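Local coordinates for beta-mannosidase (Trichoderma harzianum, PDB 4CVU), which probably releases terminal beta-linked mannose by hydrolysis from the non-reducing ends of mannosides, as a fungal member of glycoside hydrolase family 2, at residues Pro186-Gln189 and Glu194-Asp197; Ala268-Ile273 and Glu290-Ser295; Gln604-Ala609 and Ala666-Trp671. All coordinates share one frame; numbering follows the deposited sequence.

Contact 1. Residues Pro186-Gln189 and Glu194-Asp197; sequences PNRQ and EQND. With NAG (2-acetamido-2-deoxy-beta-D-glucopyranose), chain J.
Arg188 turns its CG into the crowded position between backbone N and carbonyl carbon (chi1 75°) and then runs out extended to NE, while the chain of Gln195 bends at chi2 (-82°), which folds its amide back onto the arginine. The two side chains cross at about a right angle. Both ends of the amide are used. NE2 of Gln195 donates to the backbone O of Arg188 at 3.2 Å; the acceptor lies in the amide plane, but the donor sits well above the carbonyl plane of Arg188. In return, NH1 of Arg188 gives OE1 of Gln195 a weak, bent bond of 3.0 Å, with the guanidinium and amide planes 60° apart. CG of Arg188 packs against the same OE1 at 3.4 Å. Outside the pair, Tyr454 OH bonds to OE1 of Gln195, NE2 of Gln195 also donates to the carbonyl of Lys193, and NH1 of Arg188 to that of Ser450. Two residues before Arg188, CB of Pro186 touches methyl C8 of a NAG at 3.4 Å. The pair ties together two short 3-10 turns in a long loop of the galactose-binding-like domain, and its bonds to Ser450 and Tyr454 join that loop to the later, probably catalytic, part of the chain.

Contact 2. Residues Ala268-Ile273 and Glu290-Ser295; sequences ASMSVI and EGVTQS. With MAN (alpha-D-mannopyranose), chain E.
Strand 268-273 and strand 292-294 meet with their N-to-C directions at 128° and their axes 7.6 Å apart at the closest; the second strand follows a corner at Gly291. They belong to a beta hairpin, strands 268-276 and 283-294, in the antiparallel sheet of the family 2 Ig-like domain. Before the corner the hairpin is joined by regular backbone bonds, such as those between Met270 and Leu289; beyond it the side chains of Val292 and Gln294 reach across to the first strand.

The polar link is made by Gln294. Its chain, extended beyond CG, carries OE1 to the backbone N of Ala268 at 3.1 Å. This bond is nearly straight (N-H...O angle 170°), and the donor lies in the carbonyl plane of the Gln294 amide. CB of Ala268 packs against the same OE1 at 3.6 Å. The other end of the amide donates from NE2 to the carbonyl of Pro265, so both ends are held and the rotation of the group is fixed. With an alanine here in place of Gln294, the N-H of Ala268 and the carbonyl of Pro265 would probably lose these partners.

Val292 supplies the apolar side of the contact. With CG1 anti to the backbone N (chi1 177°), this methyl lies 3.5 Å from the carbonyl O of Ala268 and reaches SD of Met270 at 4.1 Å. Met270 meets it obliquely, its own chain bent at chi3, and also packs on Leu289, Val328 and Val299 of the surrounding strands. On the glycan side, CB of Ser295 lies 3.5 Å from O3 of the mannose, and that hydroxyl donates a weak bond to the backbone O of Gln294 at 3.3 Å.

Contact 3. Residues Gln604-Ala609 and Ala666-Trp671; sequences QTWQQA and ANFSSW. With NAG (2-acetamido-2-deoxy-beta-D-glucopyranose), chain H.
At a glycosylated helix, residues 666-671 carry an N-linked glycan at Asn667 and offer Phe668 to Trp606 of helix 603-609. CZ of Phe668 comes in over one face of the indole, displaced toward the rim of the ring, and lies 3.5 Å from CD1 of Trp606. CE2 of Phe668 is almost as near, 3.6 Å from the same CD1. The side chains run across each other at about a right angle, while the phenyl and five-membered rings meet obliquely, planes at 49°, centroids 4.9 Å apart. Phe668 holds CG anti to its own backbone nitrogen (chi1 180°), which swings the ring out from helix 664-692 toward the indole.

Helix 664-692 runs just before strand 702-705, which pairs in parallel with strand 380-389, consistent with the (beta/alpha)8 barrel that forms the catalytic domain of family 2 glycosidases. Trp606 is also covered by Val622 and Arg625 of helix 620-625 and by Pro601 and Pro715 of nearby loops, while Phe668 rests on Ile603.

Asn667 works away from this pair: its ND2 is bonded covalently to C1 of the NAG, and OD1 accepts a hydrogen bond from the backbone N of Lys661. One turn on, Trp671 lays a face of its indole against C6 of that sugar, with CE2 of Trp671 3.7 Å from C6, and its NE1 donates to the carbonyl of Pro659.

Overall arrangement
The three contacts follow one another along the chain without touching. Contact 1 and contact 3 are the closest pair, with nearest atoms about 17 Å apart and centres 31 Å apart. Contact 2 lies further out: its nearest atoms are about 29 Å from contact 1, and its centre is 60 Å from that of contact 3, on the opposite side of the chain's centre. Contacts 1 and 2 belong to different domains, the galactose-binding-like and the Ig-like one. All three have sugar beside them, but the sugars are N-glycan decoration of the enzyme rather than bound substrate; only contact 3 includes a glycosylated asparagine covalently joined to its sugar.

Contact 1. Residues Pro186-Gln189 and Glu194-Asp197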
loop_
_atom_site.group_PDB
_atom_site.type_symbol
_atom_site.label_atom_id
_atom_site.label_comp_id
_atom_site.label_asym_id
_atom_site.label_seq_id
_atom_site.Cartn_x
_atom_site.Cartn_y
_atom_site.Cartn_z
ATOM N N PRO A 186 -5.038 26.430 12.618
ATOM C CA PRO A 186 -5.198 27.872 12.740
ATOM C C PRO A 186 -4.009 28.528 13.398
ATOM O O PRO A 186 -3.161 27.873 13.974
ATOM C CB PRO A 186 -6.372 27.989 13.704
ATOM C CG PRO A 186 -6.221 26.777 14.572
ATOM C CD PRO A 186 -5.820 25.699 13.628
ATOM N N ASN A 187 -3.986 29.846 13.345
ATOM C CA ASN A 187 -3.025 30.665 14.075
ATOM C C ASN A 187 -1.586 30.742 13.588
ATOM O O ASN A 187 -0.760 31.246 14.316
ATOM C CB ASN A 187 -3.050 30.363 15.588
ATOM C CG ASN A 187 -4.392 30.627 16.216
ATOM O OD1 ASN A 187 -5.023 31.645 15.979
ATOM N ND2 ASN A 187 -4.865 29.679 16.934
ATOM N N ARG A 188 -1.305 30.303 12.356
ATOM C CA ARG A 188 0.044 30.228 11.813
ATOM C C ARG A 188 0.746 31.585 11.703
ATOM O O ARG A 188 1.941 31.666 11.639
ATOM C CB ARG A 188 0.053 29.518 10.456
ATOM C CG ARG A 188 -0.471 30.318 9.299
ATOM C CD ARG A 188 -0.741 29.506 8.017
ATOM N NE ARG A 188 -1.641 30.187 7.078
ATOM C CZ ARG A 188 -1.232 31.052 6.162
ATOM N NH1 ARG A 188 0.010 31.354 6.106
ATOM N NH2 ARG A 188 -2.059 31.641 5.309
ATOM N N GLN A 189 -0.030 32.665 11.673
ATOM C CA GLN A 189 0.558 33.990 11.532
ATOM C C GLN A 189 1.484 34.341 12.720
ATOM O O GLN A 189 2.333 35.237 12.612
ATOM C CB GLN A 189 -0.554 35.041 11.358
ATOM C CG GLN A 189 -1.385 35.376 12.596
ATOM C CD GLN A 189 -2.596 34.490 12.782
ATOM O OE1 GLN A 189 -2.622 33.326 12.334
ATOM N NE2 GLN A 189 -3.605 35.013 13.511
ATOM N N GLU A 194 7.726 27.648 8.551
ATOM C CA GLU A 194 7.322 27.456 7.161
ATOM C C GLU A 194 5.830 27.288 7.190
ATOM O O GLU A 194 5.285 26.425 7.816
ATOM C CB GLU A 194 8.071 26.228 6.592
ATOM C CG GLU A 194 7.587 25.678 5.271
ATOM C CD GLU A 194 8.477 24.577 4.671
ATOM O OE1 GLU A 194 8.419 23.479 5.177
ATOM O OE2 GLU A 194 9.187 24.792 3.713
ATOM N N GLN A 195 5.135 28.198 6.521
ATOM C CA GLN A 195 3.735 28.256 6.649
ATOM C C GLN A 195 2.981 27.043 6.133
ATOM O O GLN A 195 1.978 26.708 6.698
ATOM C CB GLN A 195 3.196 29.569 6.060
ATOM C CG GLN A 195 3.802 30.790 6.684
ATOM C CD GLN A 195 3.186 31.238 7.995
ATOM O OE1 GLN A 195 2.233 32.028 8.031
ATOM N NE2 GLN A 195 3.771 30.788 9.109
ATOM N N ASN A 196 3.446 26.401 5.074
ATOM C CA ASN A 196 2.807 25.263 4.539
ATOM C C ASN A 196 2.855 24.043 5.431
ATOM O O ASN A 196 2.152 23.122 5.202
ATOM C CB ASN A 196 3.223 24.930 3.132
ATOM C CG ASN A 196 4.628 24.482 3.032
ATOM O OD1 ASN A 196 5.539 25.258 2.960
ATOM N ND2 ASN A 196 4.804 23.170 3.082
ATOM N N ASP A 197 3.636 24.114 6.483
ATOM C CA ASP A 197 3.732 23.029 7.467
ATOM C C ASP A 197 2.430 22.800 8.244
ATOM O O ASP A 197 2.253 21.768 8.853
ATOM C CB ASP A 197 4.844 23.356 8.431
ATOM C CG ASP A 197 6.189 23.223 7.852
ATOM O OD1 ASP A 197 6.321 22.982 6.645
ATOM O OD2 ASP A 197 7.150 23.326 8.628
HETATM C C1 NAG J . -8.062 33.128 18.895
HETATM C C2 NAG J . -9.136 32.086 18.641
HETATM C C3 NAG J . -10.557 32.619 18.691
HETATM C C4 NAG J . -10.812 33.512 19.909
HETATM C C5 NAG J . -9.652 34.476 20.144
HETATM C C6 NAG J . -9.838 35.250 21.458
HETATM C C7 NAG J . -8.572 30.198 17.240
HETATM C C8 NAG J . -8.427 29.723 15.825
HETATM N N2 NAG J . -8.934 31.474 17.347
HETATM O O3 NAG J . -11.399 31.485 18.730
HETATM O O4 NAG J . -11.969 34.275 19.640
HETATM O O5 NAG J . -8.393 33.792 20.121
HETATM O O6 NAG J . -8.781 35.007 22.372
HETATM O O7 NAG J . -8.347 29.429 18.196
#

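Contact 2. Residues Ala268-Ile273 and Glu290-Ser295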
loop_
_atom_site.group_PDB
_atom_site.type_symbol
_atom_site.label_atom_id
_atom_site.label_comp_id
_atom_site.label_asym_id
_atom_site.label_seq_id
_atom_site.Cartn_x
_atom_site.Cartn_y
_atom_site.Cartn_z
ATOM N N ALA A 268 42.004 45.880 12.091
ATOM C CA ALA A 268 42.067 44.669 11.260
ATOM C C ALA A 268 42.108 45.025 9.780
ATOM O O ALA A 268 41.565 46.044 9.365
ATOM C CB ALA A 268 40.879 43.757 11.550
ATOM N N SER A 269 42.750 44.165 8.996
ATOM C CA SER A 269 42.913 44.360 7.556
ATOM C C SER A 269 42.349 43.180 6.742
ATOM O O SER A 269 42.340 42.046 7.222
ATOM C CB SER A 269 44.388 44.487 7.227
ATOM O OG SER A 269 45.004 43.205 7.229
ATOM N N MET A 270 41.944 43.455 5.503
ATOM C CA MET A 270 41.272 42.455 4.671
ATOM C C MET A 270 41.885 42.385 3.274
ATOM O O MET A 270 42.186 43.405 2.638
ATOM C CB MET A 270 39.772 42.768 4.557
ATOM C CG MET A 270 39.028 42.913 5.877
ATOM S SD MET A 270 37.340 43.544 5.642
ATOM C CE MET A 270 36.540 42.026 5.096
ATOM N N SER A 271 42.073 41.164 2.806
ATOM C CA SER A 271 42.557 40.902 1.464
ATOM C C SER A 271 41.652 39.860 0.794
ATOM O O SER A 271 40.966 39.097 1.487
ATOM C CB SER A 271 43.977 40.367 1.528
ATOM O OG SER A 271 43.981 39.123 2.195
ATOM N N VAL A 272 41.645 39.835 -0.537
ATOM C CA VAL A 272 40.843 38.876 -1.298
ATOM C C VAL A 272 41.596 38.313 -2.485
ATOM O O VAL A 272 42.363 39.025 -3.131
ATOM C CB VAL A 272 39.515 39.487 -1.808
ATOM C CG1 VAL A 272 38.623 39.853 -0.632
ATOM C CG2 VAL A 272 39.752 40.701 -2.704
ATOM N N ILE A 273 41.374 37.031 -2.758
ATOM C CA ILE A 273 41.780 36.399 -4.013
ATOM C C ILE A 273 40.514 35.962 -4.746
ATOM O O ILE A 273 39.696 35.217 -4.197
ATOM C CB ILE A 273 42.705 35.176 -3.778
ATOM C CG1 ILE A 273 44.002 35.603 -3.059
ATOM C CG2 ILE A 273 43.054 34.502 -5.103
ATOM C CD1 ILE A 273 44.673 34.492 -2.279
ATOM N N GLU A 290 39.563 48.032 0.937
ATOM C CA GLU A 290 39.669 49.400 1.439
ATOM C C GLU A 290 38.397 49.801 2.166
ATOM O O GLU A 290 37.351 49.148 2.026
ATOM C CB GLU A 290 39.974 50.375 0.301
ATOM C CG GLU A 290 39.371 49.986 -1.034
ATOM C CD GLU A 290 39.232 51.130 -2.016
ATOM O OE1 GLU A 290 39.839 52.192 -1.810
ATOM O OE2 GLU A 290 38.507 50.945 -3.017
ATOM N N GLY A 291 38.491 50.867 2.952
ATOM C CA GLY A 291 37.377 51.352 3.733
ATOM C C GLY A 291 36.899 50.326 4.744
ATOM O O GLY A 291 35.717 50.202 4.994
ATOM N N VAL A 292 37.839 49.610 5.344
ATOM C CA VAL A 292 37.532 48.598 6.325
ATOM C C VAL A 292 36.827 49.215 7.529
ATOM O O VAL A 292 37.245 50.250 8.023
ATOM C CB VAL A 292 38.795 47.836 6.778
ATOM C CG1 VAL A 292 38.455 46.815 7.860
ATOM C CG2 VAL A 292 39.478 47.159 5.599
ATOM N N THR A 293 35.729 48.594 7.953
ATOM C CA THR A 293 35.064 48.901 9.226
ATOM C C THR A 293 34.873 47.608 10.029
ATOM O O THR A 293 34.795 46.520 9.460
ATOM C CB THR A 293 33.686 49.566 9.022
ATOM O OG1 THR A 293 32.873 48.729 8.192
ATOM C CG2 THR A 293 33.834 50.916 8.362
ATOM N N GLN A 294 34.810 47.732 11.348
ATOM C CA GLN A 294 34.583 46.592 12.213
ATOM C C GLN A 294 33.766 46.936 13.458
ATOM O O GLN A 294 33.714 48.084 13.904
ATOM C CB GLN A 294 35.898 45.918 12.612
ATOM C CG GLN A 294 36.803 46.728 13.538
ATOM C CD GLN A 294 38.172 46.067 13.740
ATOM O OE1 GLN A 294 39.165 46.478 13.134
ATOM N NE2 GLN A 294 38.223 45.030 14.591
ATOM N N SER A 295 33.114 45.914 13.996
ATOM C CA SER A 295 32.380 46.002 15.241
ATOM C C SER A 295 32.594 44.688 15.997
ATOM O O SER A 295 33.457 43.905 15.641
ATOM C CB SER A 295 30.891 46.337 14.998
ATOM O OG SER A 295 30.244 45.423 14.121
HETATM C C1 MAN E . 27.229 49.865 12.078
HETATM C C2 MAN E . 28.663 49.557 11.676
HETATM C C3 MAN E . 29.418 49.269 12.963
HETATM C C4 MAN E . 29.228 50.457 13.899
HETATM C C5 MAN E . 27.760 50.890 14.115
HETATM C C6 MAN E . 27.677 52.242 14.821
HETATM O O2 MAN E . 29.215 50.681 11.062
HETATM O O3 MAN E . 30.767 48.994 12.679
HETATM O O4 MAN E . 29.783 50.061 15.121
HETATM O O5 MAN E . 27.054 51.026 12.888
HETATM O O6 MAN E . 26.323 52.594 15.061
#

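Contact 3. Residues Gln604-Ala609 and Ala666-Trp671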
loop_
_atom_site.group_PDB
_atom_site.type_symbol
_atom_site.label_atom_id
_atom_site.label_comp_id
_atom_site.label_asym_id
_atom_site.label_seq_id
_atom_site.Cartn_x
_atom_site.Cartn_y
_atom_site.Cartn_z
ATOM N N GLN A 604 0.977 5.350 -11.189
ATOM C CA GLN A 604 2.214 4.772 -10.576
ATOM C C GLN A 604 2.557 5.639 -9.365
ATOM O O GLN A 604 3.052 5.152 -8.355
ATOM C CB GLN A 604 3.410 4.730 -11.535
ATOM C CG GLN A 604 3.241 3.814 -12.766
ATOM C CD GLN A 604 2.373 4.389 -13.875
ATOM O OE1 GLN A 604 2.000 5.534 -13.869
ATOM N NE2 GLN A 604 2.079 3.572 -14.866
ATOM N N THR A 605 2.286 6.959 -9.475
ATOM C CA THR A 605 2.520 7.859 -8.352
ATOM C C THR A 605 1.503 7.519 -7.217
ATOM O O THR A 605 1.932 7.169 -6.075
ATOM C CB THR A 605 2.529 9.346 -8.766
ATOM O OG1 THR A 605 3.764 9.693 -9.469
ATOM C CG2 THR A 605 2.405 10.192 -7.580
ATOM N N TRP A 606 0.189 7.491 -7.534
ATOM C CA TRP A 606 -0.822 7.069 -6.542
ATOM C C TRP A 606 -0.382 5.794 -5.839
ATOM O O TRP A 606 -0.515 5.653 -4.609
ATOM C CB TRP A 606 -2.118 6.745 -7.183
ATOM C CG TRP A 606 -2.919 8.011 -7.431
ATOM C CD1 TRP A 606 -3.266 8.519 -8.612
ATOM C CD2 TRP A 606 -3.389 8.903 -6.435
ATOM N NE1 TRP A 606 -4.010 9.706 -8.434
ATOM C CE2 TRP A 606 -4.088 9.948 -7.089
ATOM C CE3 TRP A 606 -3.323 8.917 -5.042
ATOM C CZ2 TRP A 606 -4.693 10.976 -6.385
ATOM C CZ3 TRP A 606 -3.926 9.924 -4.349
ATOM C CH2 TRP A 606 -4.616 10.960 -5.025
ATOM N N GLN A 607 0.067 4.851 -6.633
ATOM C CA GLN A 607 0.406 3.527 -6.114
ATOM C C GLN A 607 1.482 3.550 -5.018
ATOM O O GLN A 607 1.665 2.573 -4.258
ATOM C CB GLN A 607 0.819 2.610 -7.263
ATOM C CG GLN A 607 -0.356 2.030 -8.015
ATOM C CD GLN A 607 0.073 1.245 -9.236
ATOM O OE1 GLN A 607 0.992 1.623 -9.986
ATOM N NE2 GLN A 607 -0.566 0.157 -9.424
ATOM N N GLN A 608 2.221 4.650 -4.945
ATOM C CA GLN A 608 3.260 4.800 -3.940
ATOM C C GLN A 608 2.667 5.010 -2.545
ATOM O O GLN A 608 3.296 4.663 -1.578
ATOM C CB GLN A 608 4.158 6.002 -4.283
ATOM C CG GLN A 608 4.918 5.849 -5.585
ATOM C CD GLN A 608 5.624 7.125 -6.019
ATOM O OE1 GLN A 608 5.634 8.146 -5.315
ATOM N NE2 GLN A 608 6.241 7.061 -7.180
ATOM N N ALA A 609 1.506 5.683 -2.468
ATOM C CA ALA A 609 1.000 6.254 -1.225
ATOM C C ALA A 609 -0.306 5.664 -0.737
ATOM O O ALA A 609 -0.601 5.763 0.428
ATOM C CB ALA A 609 0.835 7.776 -1.398
ATOM N N ALA A 666 -7.419 0.190 -14.932
ATOM C CA ALA A 666 -7.142 0.837 -16.164
ATOM C C ALA A 666 -8.098 2.040 -16.282
ATOM O O ALA A 666 -7.755 3.069 -16.853
ATOM C CB ALA A 666 -7.348 -0.129 -17.325
ATOM N N ASN A 667 -9.282 1.911 -15.712
ATOM C CA ASN A 667 -10.265 3.014 -15.747
ATOM C C ASN A 667 -9.796 4.257 -14.937
ATOM O O ASN A 667 -10.003 5.436 -15.329
ATOM C CB ASN A 667 -11.603 2.535 -15.198
ATOM C CG ASN A 667 -12.775 3.407 -15.655
ATOM O OD1 ASN A 667 -12.745 3.926 -16.752
ATOM N ND2 ASN A 667 -13.807 3.554 -14.811
ATOM N N PHE A 668 -9.265 3.973 -13.761
ATOM C CA PHE A 668 -8.667 4.984 -12.887
ATOM C C PHE A 668 -7.440 5.573 -13.593
ATOM O O PHE A 668 -7.322 6.798 -13.718
ATOM C CB PHE A 668 -8.274 4.365 -11.548
ATOM C CG PHE A 668 -7.632 5.345 -10.580
ATOM C CD1 PHE A 668 -8.265 6.534 -10.261
ATOM C CD2 PHE A 668 -6.387 5.082 -10.002
ATOM C CE1 PHE A 668 -7.680 7.434 -9.399
ATOM C CE2 PHE A 668 -5.806 5.975 -9.123
ATOM C CZ PHE A 668 -6.466 7.164 -8.820
ATOM N N SER A 669 -6.498 4.721 -14.019
ATOM C CA SER A 669 -5.343 5.233 -14.705
ATOM C C SER A 669 -5.698 6.157 -15.879
ATOM O O SER A 669 -5.002 7.153 -16.134
ATOM C CB SER A 669 -4.558 4.150 -15.326
ATOM O OG SER A 669 -3.403 4.751 -15.849
ATOM N N SER A 670 -6.701 5.747 -16.633
ATOM C CA SER A 670 -7.110 6.457 -17.851
ATOM C C SER A 670 -7.817 7.759 -17.536
ATOM O O SER A 670 -7.672 8.739 -18.293
ATOM C CB SER A 670 -8.067 5.619 -18.685
ATOM O OG SER A 670 -7.406 4.800 -19.583
ATOM N N TRP A 671 -8.636 7.767 -16.489
ATOM C CA TRP A 671 -9.239 9.034 -16.014
ATOM C C TRP A 671 -8.131 9.970 -15.502
ATOM O O TRP A 671 -8.168 11.148 -15.721
ATOM C CB TRP A 671 -10.336 8.791 -14.919
ATOM C CG TRP A 671 -11.686 8.637 -15.491
ATOM C CD1 TRP A 671 -12.280 7.496 -15.958
ATOM C CD2 TRP A 671 -12.603 9.701 -15.758
ATOM N NE1 TRP A 671 -13.520 7.795 -16.464
ATOM C CE2 TRP A 671 -13.726 9.141 -16.380
ATOM C CE3 TRP A 671 -12.563 11.079 -15.548
ATOM C CZ2 TRP A 671 -14.823 9.902 -16.768
ATOM C CZ3 TRP A 671 -13.649 11.847 -15.930
ATOM C CH2 TRP A 671 -14.769 11.256 -16.523
HETATM C C1 NAG H . -14.987 4.347 -15.125
HETATM C C2 NAG H . -16.287 3.534 -14.917
HETATM C C3 NAG H . -17.557 4.366 -15.071
HETATM C C4 NAG H . -17.441 5.624 -14.234
HETATM C C5 NAG H . -16.175 6.386 -14.637
HETATM C C6 NAG H . -15.991 7.666 -13.808
HETATM C C7 NAG H . -16.383 1.154 -15.357
HETATM C C8 NAG H . -16.545 0.032 -16.352
HETATM N N2 NAG H . -16.396 2.402 -15.804
HETATM O O3 NAG H . -18.648 3.596 -14.611
HETATM O O4 NAG H . -18.577 6.434 -14.457
HETATM O O5 NAG H . -15.054 5.566 -14.439
HETATM O O6 NAG H . -15.950 7.372 -12.426
HETATM O O7 NAG H . -16.256 0.902 -14.174
#